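Local coordinates for nucleotidyl transferase (Methanothermobacter thermautotrophicus, PDB 6PLJ), which probably transfers nucleotidyl groups, as other MobA-like NTP transferases do, and may take part in pseudomurein cell-wall synthesis, at residues 61-66 against 90-95; 30-35 against 79-84; 55-60 against 224-229; 70-75 against 136-141. All blocks are in the same frame, centred on the assembly; numbering follows the deposited sequence. Where two conformers were deposited one is given.

In the fold
The four contacts bind one alpha/beta domain together. Interactions 1 and 4 use the two ends of helix 62-72, with centres about 16 Å apart. Interaction 2 lies in the mixed sheet, where strands 25-31 and 77-82 run side by side; its centre is about 11 Å from that of interaction 1, and the two touch where Ile63 meets Ala31 and Leu93 meets Val80. Along the chain, 1, 2 and 4 cross one another, so their segments interleave in the sequence. Interaction 3 closes the longest loop, enclosing 1 and 4, and fastens the C-terminal helix 223-236 beside the start of helix 62-72. Interaction 2 joins the loops following strands 25-31 and 77-82.

Interaction 1: 61-66 against 90-95; sequences TVIEAT and EEALSG
Ala92 brings the last turn of helix 86-92 against the first turn of helix 62-72, which opens with a capping box made by Thr61 and Glu64. Both helices lie on the face of the mixed sheet that carries Ala31 and Val80. The small methyl of Ala92 lets the two backbones come close, its CB touching Ile63 CG2 at 3.9 Å with the Thr61 hydroxyl beside it. Its carbonyl oxygen stands over the flat of the Glu64 carboxylate, with Ala92 O 3.0 Å from Glu64 CD; since the oxygens on both sides are acceptors, this is a close approach without a hydrogen bond. The carboxylate is held there by the residue that caps its own helix: Thr61 OG1 donates to the anti lone pair of Glu64 OE2 at 2.7 Å. In return Glu64 N gives Thr61 OG1 a nearly straight bond (3.2 Å, 161°), made possible because the hydroxyl is tucked between backbone N and carbonyl carbon (chi1 56°). With an alanine in place of Glu64, the Thr61 hydroxyl would probably lose its acceptor and a gap would open below the Ala92 carbonyl. Leu93 follows, crossing Ile63 at about a right angle; its CD1 lies 4.0 Å from Ile63 CG1, while CD2 rests on the aliphatic Glu64 CG. Branched apolar chains suit this place, because Ile63 also reaches Val29 and Ala31 of the sheet. Beyond it Ser94 folds back on the helix end, its OG donating to Glu91 O at 2.9 Å.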
loop_
_atom_site.group_PDB
_atom_site.type_symbol
_atom_site.label_atom_id
_atom_site.label_comp_id
_atom_site.label_asym_id
_atom_site.label_seq_id
_atom_site.Cartn_x
_atom_site.Cartn_y
_atom_site.Cartn_z
ATOM N N THR A 61 -6.736 -4.109 13.759
ATOM C CA THR A 61 -6.303 -2.757 13.434
ATOM C C THR A 61 -6.290 -2.554 11.921
ATOM O O THR A 61 -6.329 -3.506 11.134
ATOM C CB THR A 61 -4.873 -2.540 13.923
ATOM O OG1 THR A 61 -4.045 -3.556 13.355
ATOM C CG2 THR A 61 -4.776 -2.608 15.444
ATOM N N VAL A 62 -6.201 -1.294 11.521
ATOM C CA VAL A 62 -6.056 -0.936 10.120
ATOM C C VAL A 62 -4.935 -1.745 9.477
ATOM O O VAL A 62 -5.114 -2.295 8.404
ATOM C CB VAL A 62 -5.806 0.594 9.986
ATOM C CG1 VAL A 62 -5.233 0.993 8.623
ATOM C CG2 VAL A 62 -7.105 1.346 10.235
ATOM N N ILE A 63 -3.759 -1.769 10.109
ATOM C CA ILE A 63 -2.629 -2.452 9.476
ATOM C C ILE A 63 -2.872 -3.954 9.344
ATOM O O ILE A 63 -2.546 -4.545 8.312
ATOM C CB ILE A 63 -1.271 -2.135 10.152
ATOM C CG1 ILE A 63 -0.112 -2.730 9.338
ATOM C CG2 ILE A 63 -1.200 -2.619 11.601
ATOM C CD1 ILE A 63 -0.023 -2.219 7.914
ATOM N N GLU A 64 -3.488 -4.561 10.351
ATOM C CA GLU A 64 -3.833 -5.979 10.255
ATOM C C GLU A 64 -4.826 -6.206 9.117
ATOM O O GLU A 64 -4.730 -7.211 8.407
ATOM C CB GLU A 64 -4.418 -6.502 11.570
ATOM C CG GLU A 64 -3.389 -6.692 12.668
ATOM C CD GLU A 64 -4.023 -6.875 14.034
ATOM O OE1 GLU A 64 -4.258 -8.045 14.433
ATOM O OE2 GLU A 64 -4.263 -5.854 14.710
ATOM N N ALA A 65 -5.783 -5.299 8.951
ATOM C CA ALA A 65 -6.736 -5.412 7.849
ATOM C C ALA A 65 -6.051 -5.380 6.488
ATOM O O ALA A 65 -6.346 -6.187 5.607
ATOM C CB ALA A 65 -7.792 -4.336 7.944
ATOM N N THR A 66 -5.124 -4.449 6.316
ATOM C CA THR A 66 -4.386 -4.353 5.062
ATOM C C THR A 66 -3.596 -5.624 4.784
ATOM O O THR A 66 -3.650 -6.154 3.684
ATOM C CB THR A 66 -3.430 -3.166 5.070
ATOM O OG1 THR A 66 -4.202 -1.974 5.200
ATOM C CG2 THR A 66 -2.607 -3.100 3.803
ATOM N N GLU A 90 4.438 -3.353 14.810
ATOM C CA GLU A 90 4.931 -4.734 14.885
ATOM C C GLU A 90 4.155 -5.570 15.898
ATOM O O GLU A 90 3.840 -6.737 15.619
ATOM C CB GLU A 90 6.429 -4.748 15.141
ATOM C CG GLU A 90 7.211 -4.190 13.957
ATOM C CD GLU A 90 8.658 -3.905 14.260
ATOM O OE1 GLU A 90 9.159 -4.330 15.335
ATOM O OE2 GLU A 90 9.312 -3.230 13.449
ATOM N N GLU A 91 3.772 -4.978 17.026
ATOM C CA GLU A 91 2.950 -5.703 17.993
ATOM C C GLU A 91 1.575 -6.014 17.402
ATOM O O GLU A 91 1.069 -7.114 17.597
ATOM C CB GLU A 91 2.836 -4.932 19.317
ATOM C CG GLU A 91 1.963 -5.577 20.393
ATOM C CD GLU A 91 2.378 -6.989 20.777
ATOM O OE1 GLU A 91 3.589 -7.316 20.733
ATOM O OE2 GLU A 91 1.478 -7.777 21.134
ATOM N N ALA A 92 0.989 -5.068 16.657
ATOM C CA ALA A 92 -0.285 -5.297 15.977
ATOM C C ALA A 92 -0.207 -6.482 15.024
ATOM O O ALA A 92 -1.157 -7.243 14.929
ATOM C CB ALA A 92 -0.770 -4.054 15.241
ATOM N N LEU A 93 0.935 -6.645 14.360
ATOM C CA LEU A 93 1.130 -7.715 13.385
ATOM C C LEU A 93 1.690 -9.004 13.953
ATOM O O LEU A 93 1.870 -9.954 13.201
ATOM C CB LEU A 93 2.050 -7.230 12.267
ATOM C CG LEU A 93 1.461 -6.086 11.442
ATOM C CD1 LEU A 93 2.466 -5.612 10.412
ATOM C CD2 LEU A 93 0.157 -6.496 10.775
ATOM N N SER A 94 1.934 -9.050 15.263
ATOM C CA SER A 94 2.723 -10.129 15.873
ATOM C C SER A 94 2.182 -11.544 15.636
ATOM O O SER A 94 2.972 -12.496 15.595
ATOM C CB SER A 94 2.883 -9.877 17.377
ATOM O OG SER A 94 1.630 -9.929 18.010
ATOM N N GLY A 95 0.871 -11.686 15.452
ATOM C CA GLY A 95 0.278 -12.997 15.133
ATOM C C GLY A 95 0.270 -13.397 13.661
ATOM O O GLY A 95 -0.210 -14.484 13.316
#

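Interaction 2: 30-35 against 79-84; sequences AAAGRG and IVVTGH. With EDO (1,2-ethanediol), chain F; EDO (1,2-ethanediol), chain D.
Ala31 and Val81 join two parallel strands through Ala31 N and Val81 O, 2.8 Å apart. The loops that follow stay together, for His84 N donates to Ala32 O at 2.8 Å, approaching from 38° above the carbonyl plane. Between these bonds the Ala32 methyl lies against the opposite backbone, its CB 3.4 Å from Thr82 C. Gly83 suits this spot, since a CB there would crowd that methyl. Further along, Arg34 lays CG over the centre of the His84 imidazole, a CH-pi contact 3.8 Å from the centroid; with His84 CG anti to the backbone N (chi1 -172°), the ring reaches across to that methylene. One water donates to Ala31 O and His84 O and accepts from Gly83 N at 2.9 Å, thus serving three backbone groups that do not pair directly. An ethanediol, probably from the crystallisation liquor, accepts from Ala32 N through O1 at 2.9 Å.

Outside this shell, the Arg34 chain bends at chi3 and its guanidinium goes on to a salt bridge with Asp107. His51 meets the His84 ring edge-to-face, and Ile63 backs Ala31 from helix 62-72. A glycine-rich Ala-Ala-Gly-Arg-Gly loop leaving the first strand of a Rossmann-like sheet is consistent with the signature loop of MobA-like transferases, which in relatives wraps around the nucleotide.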
loop_
_atom_site.group_PDB
_atom_site.type_symbol
_atom_site.label_atom_id
_atom_site.label_comp_id
_atom_site.label_asym_id
_atom_site.label_seq_id
_atom_site.Cartn_x
_atom_site.Cartn_y
_atom_site.Cartn_z
ATOM N N ALA A 30 3.910 -0.990 2.808
ATOM C CA ALA A 30 4.569 0.166 3.403
ATOM C C ALA A 30 3.761 0.606 4.618
ATOM O O ALA A 30 2.636 1.077 4.476
ATOM C CB ALA A 30 4.688 1.283 2.393
ATOM N N ALA A 31 4.339 0.435 5.801
ATOM C CA ALA A 31 3.638 0.671 7.057
ATOM C C ALA A 31 4.522 1.496 7.993
ATOM O O ALA A 31 4.489 1.303 9.206
ATOM C CB ALA A 31 3.237 -0.651 7.684
ATOM N N ALA A 32 5.310 2.388 7.413
ATOM C CA ALA A 32 6.408 3.057 8.138
ATOM C C ALA A 32 6.264 4.554 8.319
ATOM O O ALA A 32 7.083 5.147 9.013
ATOM C CB ALA A 32 7.729 2.775 7.448
ATOM N N GLY A 33 5.275 5.179 7.686
ATOM C CA GLY A 33 5.204 6.618 7.649
ATOM C C GLY A 33 4.456 7.245 8.810
ATOM O O GLY A 33 3.708 6.577 9.535
ATOM N N ARG A 34 4.632 8.555 8.949
ATOM C CA ARG A 34 3.825 9.334 9.880
ATOM C C ARG A 34 2.439 9.538 9.270
ATOM O O ARG A 34 2.213 9.321 8.073
ATOM C CB ARG A 34 4.464 10.692 10.171
ATOM C CG ARG A 34 5.725 10.640 11.017
ATOM C CD ARG A 34 6.258 12.054 11.224
ATOM N NE ARG A 34 6.695 12.648 9.977
ATOM C CZ ARG A 34 7.896 12.483 9.411
ATOM N NH1 ARG A 34 8.850 11.765 9.987
ATOM N NH2 ARG A 34 8.136 13.060 8.239
ATOM N N GLY A 35 1.510 9.946 10.112
ATOM C CA GLY A 35 0.187 10.361 9.676
ATOM C C GLY A 35 -0.264 11.478 10.581
ATOM O O GLY A 35 -1.214 11.345 11.338
ATOM N N ILE A 79 6.082 -8.949 2.959
ATOM C CA ILE A 79 7.045 -8.131 3.670
ATOM C C ILE A 79 6.297 -6.912 4.163
ATOM O O ILE A 79 5.501 -6.348 3.422
ATOM C CB ILE A 79 8.199 -7.687 2.727
ATOM C CG1 ILE A 79 9.183 -8.843 2.479
ATOM C CG2 ILE A 79 9.006 -6.541 3.334
ATOM C CD1 ILE A 79 8.612 -10.100 1.909
ATOM N N VAL A 80 6.530 -6.515 5.407
ATOM C CA VAL A 80 5.949 -5.279 5.917
ATOM C C VAL A 80 7.091 -4.393 6.360
ATOM O O VAL A 80 7.949 -4.831 7.131
ATOM C CB VAL A 80 4.997 -5.512 7.092
ATOM C CG1 VAL A 80 4.437 -4.187 7.572
ATOM C CG2 VAL A 80 3.871 -6.456 6.703
ATOM N N VAL A 81 7.096 -3.158 5.865
ATOM C CA VAL A 81 8.140 -2.198 6.190
ATOM C C VAL A 81 7.605 -1.299 7.274
ATOM O O VAL A 81 6.570 -0.657 7.085
ATOM C CB VAL A 81 8.555 -1.378 4.965
ATOM C CG1 VAL A 81 9.723 -0.465 5.307
ATOM C CG2 VAL A 81 8.943 -2.311 3.822
ATOM N N THR A 82 8.334 -1.233 8.384
ATOM C CA THR A 82 7.911 -0.454 9.539
ATOM C C THR A 82 8.921 0.658 9.815
ATOM O O THR A 82 10.013 0.682 9.258
ATOM C CB THR A 82 7.741 -1.358 10.780
ATOM O OG1 THR A 82 8.987 -2.003 11.080
ATOM C CG2 THR A 82 6.660 -2.422 10.532
ATOM N N GLY A 83 8.525 1.610 10.645
ATOM C CA GLY A 83 9.408 2.724 10.978
ATOM C C GLY A 83 8.764 3.553 12.059
ATOM O O GLY A 83 9.013 3.349 13.246
ATOM N N HIS A 84 7.891 4.455 11.645
ATOM C CA HIS A 84 7.155 5.254 12.592
ATOM C C HIS A 84 6.312 4.395 13.514
ATOM O O HIS A 84 5.479 3.608 13.048
ATOM C CB HIS A 84 6.261 6.272 11.910
ATOM C CG HIS A 84 5.646 7.208 12.880
ATOM N ND1 HIS A 84 6.412 8.063 13.650
ATOM C CD2 HIS A 84 4.365 7.403 13.252
ATOM C CE1 HIS A 84 5.615 8.745 14.449
ATOM N NE2 HIS A 84 4.371 8.380 14.217
HETATM C C1 EDO F . 5.150 3.956 4.348
HETATM O O1 EDO F . 6.209 3.426 4.865
HETATM C C2 EDO F . 3.980 3.776 5.095
HETATM O O2 EDO F . 2.961 4.098 4.207
HETATM C C1 EDO D . 7.026 10.224 6.452
HETATM O O1 EDO D . 5.673 9.777 6.471
HETATM C C2 EDO D . 7.831 9.429 7.464
HETATM O O2 EDO D . 9.208 9.446 7.097
HETATM O O HOH W 1 5.833 1.349 11.545
#

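Interaction 3: 55-60 against 224-229; sequences LPLNGV and SDYLRI
Leu55, Pro56 and Leu57 run along one arm of a tight hairpin and face Tyr226 and Ile229 of the C-terminal helix; the CA atoms of Leu55 and Tyr226 are 8.4 Å apart, a spacing that the side chains fill. A type I' turn from Leu57 to Val60 reverses the chain, with Leu57 and Val60 joined by backbone hydrogen bonds in both directions; its corners are Asn58 and Gly59, residues that readily accept the positive phi such a turn demands. On the helix Tyr226 and Ile229 are three residues apart, which puts both side chains on the hairpin side.

Tyr226 carries the contact. With CG anti to the backbone N (chi1 162°), its ring extends from the helix to the hairpin, where OH donates to Pro56 O at 2.6 Å, in the carbonyl plane and on a lone pair. Leu55 CD1 sits over the ring centre, 3.7 Å from the centroid, as a CH-pi contact, and Leu55 CB adds a touch at Tyr226 CE1 (3.6 Å). The Pro56 ring crosses near the hydroxyl, with CG 3.4 Å from Tyr226 OH. A phenylalanine at Tyr226 could keep the face contact but would probably leave the Pro56 carbonyl without its donor. Leu57 completes the apolar patch, its CD2 4.0 Å from Ile229 CG2.

Within its own helix Tyr226 also meets the ring of Tyr223. Leu55 packs on Met38 and Met42 of helix 36-44 and Leu57 on Val62 and Ala65 of helix 62-72, so the hairpin lies between helix 223-236 and these two helices.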
loop_
_atom_site.group_PDB
_atom_site.type_symbol
_atom_site.label_atom_id
_atom_site.label_comp_id
_atom_site.label_asym_id
_atom_site.label_seq_id
_atom_site.Cartn_x
_atom_site.Cartn_y
_atom_site.Cartn_z
ATOM N N LEU A 55 -5.710 2.190 14.449
ATOM C CA LEU A 55 -7.137 2.374 14.644
ATOM C C LEU A 55 -7.881 1.069 14.433
ATOM O O LEU A 55 -7.467 0.231 13.636
ATOM C CB LEU A 55 -7.681 3.447 13.698
ATOM C CG LEU A 55 -7.370 4.889 14.097
ATOM C CD1 LEU A 55 -7.668 5.787 12.917
ATOM C CD2 LEU A 55 -8.168 5.297 15.319
ATOM N N PRO A 56 -8.993 0.882 15.157
ATOM C CA PRO A 56 -9.686 -0.388 15.079
ATOM C C PRO A 56 -10.474 -0.518 13.804
ATOM O O PRO A 56 -11.123 0.436 13.356
ATOM C CB PRO A 56 -10.652 -0.338 16.260
ATOM C CG PRO A 56 -10.896 1.097 16.472
ATOM C CD PRO A 56 -9.590 1.767 16.173
ATOM N N LEU A 57 -10.441 -1.723 13.257
ATOM C CA LEU A 57 -11.144 -2.046 12.058
ATOM C C LEU A 57 -11.334 -3.560 11.990
ATOM O O LEU A 57 -10.352 -4.299 12.104
ATOM C CB LEU A 57 -10.301 -1.574 10.869
ATOM C CG LEU A 57 -11.039 -1.272 9.596
ATOM C CD1 LEU A 57 -11.940 -0.054 9.775
ATOM C CD2 LEU A 57 -10.008 -1.049 8.491
ATOM N N ASN A 58 -12.585 -4.001 11.847
ATOM C CA ASN A 58 -12.905 -5.416 11.623
ATOM C C ASN A 58 -12.419 -6.304 12.795
ATOM O O ASN A 58 -11.931 -7.421 12.577
ATOM C CB ASN A 58 -12.293 -5.856 10.274
ATOM C CG ASN A 58 -13.121 -6.907 9.549
ATOM O OD1 ASN A 58 -14.346 -6.940 9.654
ATOM N ND2 ASN A 58 -12.449 -7.747 8.771
ATOM N N GLY A 59 -12.537 -5.801 14.028
ATOM C CA GLY A 59 -12.016 -6.509 15.212
ATOM C C GLY A 59 -10.496 -6.542 15.356
ATOM O O GLY A 59 -9.968 -7.128 16.302
ATOM N N VAL A 60 -9.778 -5.890 14.441
ATOM C CA VAL A 60 -8.314 -5.845 14.479
ATOM C C VAL A 60 -7.919 -4.375 14.308
ATOM O O VAL A 60 -8.665 -3.493 14.734
ATOM C CB VAL A 60 -7.685 -6.803 13.435
ATOM C CG1 VAL A 60 -7.979 -8.253 13.812
ATOM C CG2 VAL A 60 -8.168 -6.502 12.023
ATOM N N SER A 224 -11.626 11.605 8.646
ATOM C CA SER A 224 -12.841 11.346 7.853
ATOM C C SER A 224 -12.668 10.162 6.894
ATOM O O SER A 224 -13.624 9.453 6.626
ATOM C CB SER A 224 -13.281 12.602 7.109
ATOM O OG SER A 224 -12.282 13.084 6.241
ATOM N N ASP A 225 -11.454 9.957 6.384
ATOM C CA ASP A 225 -11.175 8.808 5.508
ATOM C C ASP A 225 -11.310 7.505 6.270
ATOM O O ASP A 225 -11.850 6.524 5.766
ATOM C CB ASP A 225 -9.757 8.886 4.938
ATOM C CG ASP A 225 -9.528 10.104 4.058
ATOM O OD1 ASP A 225 -10.439 10.471 3.277
ATOM O OD2 ASP A 225 -8.403 10.660 4.095
ATOM N N TYR A 226 -10.796 7.482 7.499
ATOM C CA TYR A 226 -10.957 6.309 8.339
ATOM C C TYR A 226 -12.443 6.035 8.629
ATOM O O TYR A 226 -12.908 4.908 8.531
ATOM C CB TYR A 226 -10.191 6.464 9.644
ATOM C CG TYR A 226 -10.622 5.536 10.729
ATOM C CD1 TYR A 226 -10.248 4.190 10.717
ATOM C CD2 TYR A 226 -11.407 5.991 11.791
ATOM C CE1 TYR A 226 -10.635 3.327 11.714
ATOM C CE2 TYR A 226 -11.796 5.131 12.798
ATOM C CZ TYR A 226 -11.403 3.805 12.765
ATOM O OH TYR A 226 -11.762 2.942 13.780
ATOM N N LEU A 227 -13.191 7.088 8.937
ATOM C CA LEU A 227 -14.598 6.893 9.268
ATOM C C LEU A 227 -15.362 6.353 8.072
ATOM O O LEU A 227 -16.232 5.504 8.228
ATOM C CB LEU A 227 -15.236 8.178 9.773
ATOM C CG LEU A 227 -14.638 8.724 11.077
ATOM C CD1 LEU A 227 -15.275 10.063 11.394
ATOM C CD2 LEU A 227 -14.820 7.748 12.213
ATOM N N ARG A 228 -15.010 6.839 6.890
ATOM C CA ARG A 228 -15.594 6.346 5.640
ATOM C C ARG A 228 -15.315 4.850 5.438
ATOM O O ARG A 228 -16.196 4.077 5.098
ATOM C CB ARG A 228 -15.071 7.166 4.477
ATOM C CG ARG A 228 -15.622 6.759 3.131
ATOM C CD ARG A 228 -15.008 7.558 2.011
ATOM N NE ARG A 228 -15.462 7.031 0.732
ATOM C CZ ARG A 228 -15.053 7.438 -0.458
ATOM N NH1 ARG A 228 -14.135 8.395 -0.581
ATOM N NH2 ARG A 228 -15.557 6.861 -1.551
ATOM N N ILE A 229 -14.074 4.441 5.663
ATOM C CA ILE A 229 -13.707 3.045 5.557
ATOM C C ILE A 229 -14.416 2.219 6.625
ATOM O O ILE A 229 -14.943 1.150 6.336
ATOM C CB ILE A 229 -12.178 2.866 5.655
ATOM C CG1 ILE A 229 -11.523 3.428 4.396
ATOM C CG2 ILE A 229 -11.818 1.401 5.875
ATOM C CD1 ILE A 229 -10.043 3.714 4.539
#

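Interaction 4: 70-75 against 136-141; sequences VLSAGV and VSPATL. With EDO (1,2-ethanediol), chain C.
Leu141 reaches from the first turn of helix 138-147 to the end of helix 62-72, a contact on one face of the sheet of the alpha/beta fold, against strands 25-31 and 125-130. Its CB begins the contact, 3.6 Å from Ala73 CB; alanine suits the place because its lone methyl lets the chain just after helix 62-72 come this close. Ala73 CB also lies 3.5 Å from Pro138 O, where the two backbones approach most nearly. Beyond its CB, Leu141 has CG anti to the carbonyl carbon (chi1 -69°), which carries the chain alongside the helix end. The branch CD1 then comes to rest against Val70, 3.7 Å from Val70 N and 3.9 Å from Val70 CG2. Leucine suits the place because its length spans both residues, while the side chain also meets Leu127 and Pro173.

One turn earlier Pro138 closes the contact on one side: its ring lies against Ser72, with Pro138 CG 3.6 Å from Ser72 CB, while the Ser72 hydroxyl bonds back to Lys68 O. Proline fits the first turn, where no helical donor is needed. Ser137 caps this helix, and its OG accepts from Thr140 N (3.1 Å, 155°); Glu216 bonds both hydroxyls. Gly74 leaves its helix with positive phi, where a side chain would jam against Ala73 O, which accepts from O1 of an ethanediol at 2.8 Å.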
loop_
_atom_site.group_PDB
_atom_site.type_symbol
_atom_site.label_atom_id
_atom_site.label_comp_id
_atom_site.label_asym_id
_atom_site.label_seq_id
_atom_site.Cartn_x
_atom_site.Cartn_y
_atom_site.Cartn_z
ATOM N N VAL A 70 -3.822 -8.503 1.670
ATOM C CA VAL A 70 -2.665 -8.838 0.851
ATOM C C VAL A 70 -2.394 -10.354 0.884
ATOM O O VAL A 70 -2.198 -10.993 -0.156
ATOM C CB VAL A 70 -1.449 -8.028 1.340
ATOM C CG1 VAL A 70 -0.161 -8.538 0.767
ATOM C CG2 VAL A 70 -1.650 -6.547 1.009
ATOM N N LEU A 71 -2.403 -10.934 2.072
ATOM C CA LEU A 71 -2.204 -12.389 2.186
ATOM C C LEU A 71 -3.328 -13.147 1.512
ATOM O O LEU A 71 -3.089 -14.163 0.813
ATOM C CB LEU A 71 -2.050 -12.791 3.644
ATOM C CG LEU A 71 -0.741 -12.385 4.346
ATOM C CD1 LEU A 71 -0.803 -12.706 5.826
ATOM C CD2 LEU A 71 0.478 -13.039 3.711
ATOM N N SER A 72 -4.551 -12.639 1.644
ATOM C CA SER A 72 -5.687 -13.292 0.983
ATOM C C SER A 72 -5.659 -13.191 -0.546
ATOM O O SER A 72 -6.396 -13.904 -1.216
ATOM C CB SER A 72 -6.998 -12.733 1.524
ATOM O OG SER A 72 -7.109 -13.027 2.902
ATOM N N ALA A 73 -4.810 -12.317 -1.106
ATOM C CA ALA A 73 -4.667 -12.181 -2.535
ATOM C C ALA A 73 -3.771 -13.249 -3.148
ATOM O O ALA A 73 -3.563 -13.229 -4.356
ATOM C CB ALA A 73 -4.131 -10.794 -2.886
ATOM N N GLY A 74 -3.191 -14.129 -2.325
ATOM C CA GLY A 74 -2.477 -15.294 -2.808
ATOM C C GLY A 74 -0.996 -15.102 -3.061
ATOM O O GLY A 74 -0.391 -15.937 -3.700
ATOM N N VAL A 75 -0.416 -14.002 -2.579
ATOM C CA VAL A 75 1.027 -13.784 -2.687
ATOM C C VAL A 75 1.843 -14.871 -1.982
ATOM O O VAL A 75 1.377 -15.493 -1.020
ATOM C CB VAL A 75 1.433 -12.390 -2.146
ATOM C CG1 VAL A 75 0.777 -11.304 -2.996
ATOM C CG2 VAL A 75 1.129 -12.248 -0.663
ATOM N N VAL A 136 -8.886 -2.244 0.327
ATOM C CA VAL A 136 -8.688 -2.909 -0.957
ATOM C C VAL A 136 -9.031 -4.385 -0.768
ATOM O O VAL A 136 -8.537 -5.023 0.152
ATOM C CB VAL A 136 -7.259 -2.798 -1.523
ATOM C CG1 VAL A 136 -7.273 -3.236 -2.974
ATOM C CG2 VAL A 136 -6.716 -1.380 -1.460
ATOM N N SER A 137 -9.868 -4.931 -1.639
ATOM C CA SER A 137 -10.241 -6.334 -1.503
ATOM C C SER A 137 -9.120 -7.245 -1.987
ATOM O O SER A 137 -8.345 -6.883 -2.867
ATOM C CB SER A 137 -11.511 -6.655 -2.285
ATOM O OG SER A 137 -11.296 -6.542 -3.676
ATOM N N PRO A 138 -9.057 -8.454 -1.430
ATOM C CA PRO A 138 -8.141 -9.468 -1.957
ATOM C C PRO A 138 -8.296 -9.693 -3.461
ATOM O O PRO A 138 -7.294 -9.823 -4.170
ATOM C CB PRO A 138 -8.529 -10.724 -1.177
ATOM C CG PRO A 138 -9.089 -10.209 0.100
ATOM C CD PRO A 138 -9.787 -8.927 -0.245
ATOM N N ALA A 139 -9.532 -9.704 -3.956
ATOM C CA ALA A 139 -9.755 -9.937 -5.383
ATOM C C ALA A 139 -9.139 -8.838 -6.245
ATOM O O ALA A 139 -8.556 -9.111 -7.287
ATOM C CB ALA A 139 -11.244 -10.081 -5.672
ATOM N N THR A 140 -9.239 -7.590 -5.789
ATOM C CA THR A 140 -8.645 -6.484 -6.522
ATOM C C THR A 140 -7.123 -6.597 -6.499
ATOM O O THR A 140 -6.477 -6.416 -7.524
ATOM C CB THR A 140 -9.104 -5.138 -5.946
ATOM O OG1 THR A 140 -10.512 -5.040 -6.152
ATOM C CG2 THR A 140 -8.403 -3.991 -6.622
ATOM N N LEU A 141 -6.565 -6.884 -5.329
ATOM C CA LEU A 141 -5.107 -7.054 -5.198
ATOM C C LEU A 141 -4.598 -8.167 -6.112
ATOM O O LEU A 141 -3.568 -8.012 -6.780
ATOM C CB LEU A 141 -4.742 -7.349 -3.737
ATOM C CG LEU A 141 -4.935 -6.173 -2.777
ATOM C CD1 LEU A 141 -4.835 -6.598 -1.323
ATOM C CD2 LEU A 141 -3.939 -5.054 -3.065
HETATM C C1 EDO C . -1.373 -13.373 -6.697
HETATM O O1 EDO C . -2.092 -14.541 -6.279
HETATM C C2 EDO C . -1.544 -13.180 -8.200
HETATM O O2 EDO C . -1.343 -14.427 -8.872
#